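Local atomic coordinates of hypothetical fimbrial assembly protein (Parabacteroides distasonis, PDB entry 3R4R), a protein that probably forms part of the tip of fimbriae, the surface filaments that mediate cell adhesion and biofilm formation. Residues A[17-22]-A[160-165]. Residues are numbered along the deposited sequence; the frame is centred on the assembly and turned at random.
Sequences SLVLLT and PVTVSL
V19 bonds to both residues that flank its opposite number T162, and so gives a compact example of how parallel β-strands are joined. Its N donates to V161 O at 3.0 Å, while its O receives V163 N at 2.7 Å in a nearly straight bond (174° at the hydrogen). The pattern repeats outward, with V161 N bonded to S17 O, and with L21 linked through its N to V163 O and through its O to L165 N. The CA of T162 also lies close to V19 O.

L165 repays tracing atom by atom. Its CB lies 3.7 Å from L21 O, beside the carbonyl that accepts the L165 N-H. CG, anti to the carbonyl carbon (chi1 -58°), remains near that oxygen. From there CD1 reaches L20 CB at 3.8 Å, with the methyl of T22 more loosely alongside; the same side chain also packs on V102 and I44.

Strand 12-21 is inserted between strands 161-179, parallel to it, and 78-90, antiparallel to it, in a protein of transthyretin-like β-sandwich character. Because 17-22 lies in the probable propeptide, the pairing is consistent with the fimbrillin scheme in which proteolysis removes an N-terminal strand and opens a groove for a partner's strand.

Side chains alternate across the sheet. L18, L20, V161 and V163 share one face, turned toward V100 and V102 of strand 96-104. There, L18 CD1 meets V161 CG1 side by side at 4.0 Å, and L20 CD2 lies against V163 CB. On the reverse face T162 CG2, anti to the carbonyl carbon, comes within 3.7 Å of V19 CB. At the far end, S17 OG turns to Q84 of strand 78-90, hydrogen-bonding its OE1.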
ATOM      1  N   SER A  17       2.637 -23.559  -2.284  1.00 63.17           N
ATOM      2  CA  SER A  17       3.191 -22.726  -3.349  1.00 62.79           C
ATOM      3  C   SER A  17       2.400 -21.422  -3.361  1.00 63.82           C
ATOM      4  O   SER A  17       1.173 -21.455  -3.496  1.00 62.65           O
ATOM      5  CB  SER A  17       3.164 -23.447  -4.694  1.00 71.20           C
ATOM      6  OG  SER A  17       3.942 -24.633  -4.681  1.00 84.76           O
ATOM      7  N   LEU A  18       3.088 -20.286  -3.144  1.00 59.55           N
ATOM      8  CA  LEU A  18       2.472 -18.967  -3.016  1.00 57.55           C
ATOM      9  C   LEU A  18       2.885 -18.032  -4.154  1.00 60.83           C
ATOM     10  O   LEU A  18       4.075 -17.929  -4.458  1.00 61.68           O
ATOM     11  CB  LEU A  18       2.925 -18.380  -1.662  1.00 55.26           C
ATOM     12  CG  LEU A  18       1.916 -17.553  -0.847  1.00 58.48           C
ATOM     13  CD1 LEU A  18       0.912 -18.458  -0.147  1.00 58.84           C
ATOM     14  CD2 LEU A  18       2.621 -16.777   0.247  1.00 59.05           C
ATOM     15  N   VAL A  19       1.914 -17.344  -4.780  1.00 55.68           N
ATOM     16  CA  VAL A  19       2.199 -16.385  -5.860  1.00 54.46           C
ATOM     17  C   VAL A  19       1.708 -14.990  -5.416  1.00 53.03           C
ATOM     18  O   VAL A  19       0.513 -14.827  -5.180  1.00 52.18           O
ATOM     19  CB  VAL A  19       1.588 -16.813  -7.219  1.00 61.49           C
ATOM     20  CG1 VAL A  19       1.751 -15.721  -8.278  1.00 60.47           C
ATOM     21  CG2 VAL A  19       2.205 -18.119  -7.709  1.00 65.09           C
ATOM     22  N   LEU A  20       2.637 -14.004  -5.288  1.00 44.97           N
ATOM     23  CA  LEU A  20       2.315 -12.640  -4.855  1.00 41.41           C
ATOM     24  C   LEU A  20       2.293 -11.711  -6.060  1.00 48.01           C
ATOM     25  O   LEU A  20       3.348 -11.432  -6.639  1.00 45.59           O
ATOM     26  CB  LEU A  20       3.312 -12.107  -3.787  1.00 38.67           C
ATOM     27  CG  LEU A  20       3.724 -12.995  -2.603  1.00 44.04           C
ATOM     28  CD1 LEU A  20       4.788 -12.313  -1.774  1.00 41.75           C
ATOM     29  CD2 LEU A  20       2.535 -13.412  -1.729  1.00 45.77           C
ATOM     30  N   LEU A  21       1.094 -11.237  -6.447  1.00 48.57           N
ATOM     31  CA  LEU A  21       0.923 -10.355  -7.596  1.00 49.70           C
ATOM     32  C   LEU A  21       0.745  -8.932  -7.111  1.00 55.77           C
ATOM     33  O   LEU A  21      -0.164  -8.623  -6.343  1.00 53.62           O
ATOM     34  CB  LEU A  21      -0.236 -10.782  -8.505  1.00 52.05           C
ATOM     35  CG  LEU A  21      -0.072 -12.105  -9.245  1.00 59.62           C
ATOM     36  CD1 LEU A  21      -1.342 -12.480  -9.967  1.00 63.09           C
ATOM     37  CD2 LEU A  21       1.068 -12.054 -10.238  1.00 61.86           C
ATOM     38  N   THR A  22       1.733  -8.120  -7.478  1.00 56.72           N
ATOM     39  CA  THR A  22       1.907  -6.702  -7.187  1.00 56.82           C
ATOM     40  C   THR A  22       1.161  -5.837  -8.222  1.00 65.83           C
ATOM     41  O   THR A  22       0.652  -4.769  -7.868  1.00 65.77           O
ATOM     42  CB  THR A  22       3.416  -6.358  -7.171  1.00 65.20           C
ATOM     43  OG1 THR A  22       4.043  -6.892  -8.350  1.00 69.86           O
ATOM     44  CG2 THR A  22       4.117  -6.903  -5.958  1.00 58.12           C
ATOM     45  N   PRO A 160      -0.899 -24.183  -6.848  1.00 84.51           N
ATOM     46  CA  PRO A 160      -0.537 -22.811  -6.451  1.00 78.53           C
ATOM     47  C   PRO A 160      -1.731 -21.962  -6.000  1.00 77.71           C
ATOM     48  O   PRO A 160      -2.840 -22.111  -6.508  1.00 80.32           O
ATOM     49  CB  PRO A 160       0.071 -22.219  -7.731  1.00 81.01           C
ATOM     50  CG  PRO A 160      -0.460 -23.047  -8.822  1.00 90.75           C
ATOM     51  CD  PRO A 160      -0.544 -24.426  -8.256  1.00 89.43           C
ATOM     52  N   VAL A 161      -1.480 -21.087  -5.017  1.00 68.00           N
ATOM     53  CA  VAL A 161      -2.453 -20.151  -4.459  1.00 65.34           C
ATOM     54  C   VAL A 161      -1.879 -18.746  -4.614  1.00 65.57           C
ATOM     55  O   VAL A 161      -0.800 -18.432  -4.098  1.00 61.25           O
ATOM     56  CB  VAL A 161      -2.887 -20.452  -3.001  1.00 68.16           C
ATOM     57  CG1 VAL A 161      -1.699 -20.752  -2.084  1.00 66.45           C
ATOM     58  CG2 VAL A 161      -3.770 -19.336  -2.442  1.00 65.29           C
ATOM     59  N   THR A 162      -2.593 -17.928  -5.390  1.00 63.65           N
ATOM     60  CA  THR A 162      -2.219 -16.561  -5.714  1.00 61.01           C
ATOM     61  C   THR A 162      -2.815 -15.591  -4.684  1.00 58.56           C
ATOM     62  O   THR A 162      -3.977 -15.732  -4.302  1.00 58.07           O
ATOM     63  CB  THR A 162      -2.686 -16.212  -7.146  1.00 78.47           C
ATOM     64  OG1 THR A 162      -4.095 -16.415  -7.219  1.00 86.18           O
ATOM     65  CG2 THR A 162      -2.004 -17.064  -8.220  1.00 80.21           C
ATOM     66  N   VAL A 163      -1.997 -14.624  -4.238  1.00 50.83           N
ATOM     67  CA  VAL A 163      -2.379 -13.527  -3.341  1.00 47.90           C
ATOM     68  C   VAL A 163      -2.192 -12.199  -4.099  1.00 51.65           C
ATOM     69  O   VAL A 163      -1.057 -11.853  -4.463  1.00 50.41           O
ATOM     70  CB  VAL A 163      -1.625 -13.515  -1.984  1.00 48.12           C
ATOM     71  CG1 VAL A 163      -2.002 -12.282  -1.169  1.00 44.37           C
ATOM     72  CG2 VAL A 163      -1.884 -14.799  -1.184  1.00 49.32           C
ATOM     73  N   SER A 164      -3.297 -11.471  -4.333  1.00 48.19           N
ATOM     74  CA  SER A 164      -3.231 -10.170  -4.990  1.00 47.99           C
ATOM     75  C   SER A 164      -2.989  -9.098  -3.945  1.00 48.76           C
ATOM     76  O   SER A 164      -3.819  -8.888  -3.069  1.00 49.32           O
ATOM     77  CB  SER A 164      -4.492  -9.887  -5.798  1.00 54.41           C
ATOM     78  OG  SER A 164      -4.598 -10.834  -6.847  1.00 66.99           O
ATOM     79  N   LEU A 165      -1.822  -8.461  -4.019  1.00 43.68           N
ATOM     80  CA  LEU A 165      -1.397  -7.423  -3.079  1.00 41.10           C
ATOM     81  C   LEU A 165      -1.756  -6.038  -3.560  1.00 44.61           C
ATOM     82  O   LEU A 165      -1.593  -5.726  -4.745  1.00 46.76           O
ATOM     83  CB  LEU A 165       0.124  -7.477  -2.845  1.00 39.08           C
ATOM     84  CG  LEU A 165       0.711  -8.775  -2.319  1.00 42.55           C
ATOM     85  CD1 LEU A 165       2.202  -8.725  -2.384  1.00 41.81           C
ATOM     86  CD2 LEU A 165       0.256  -9.086  -0.916  1.00 42.24           C
TER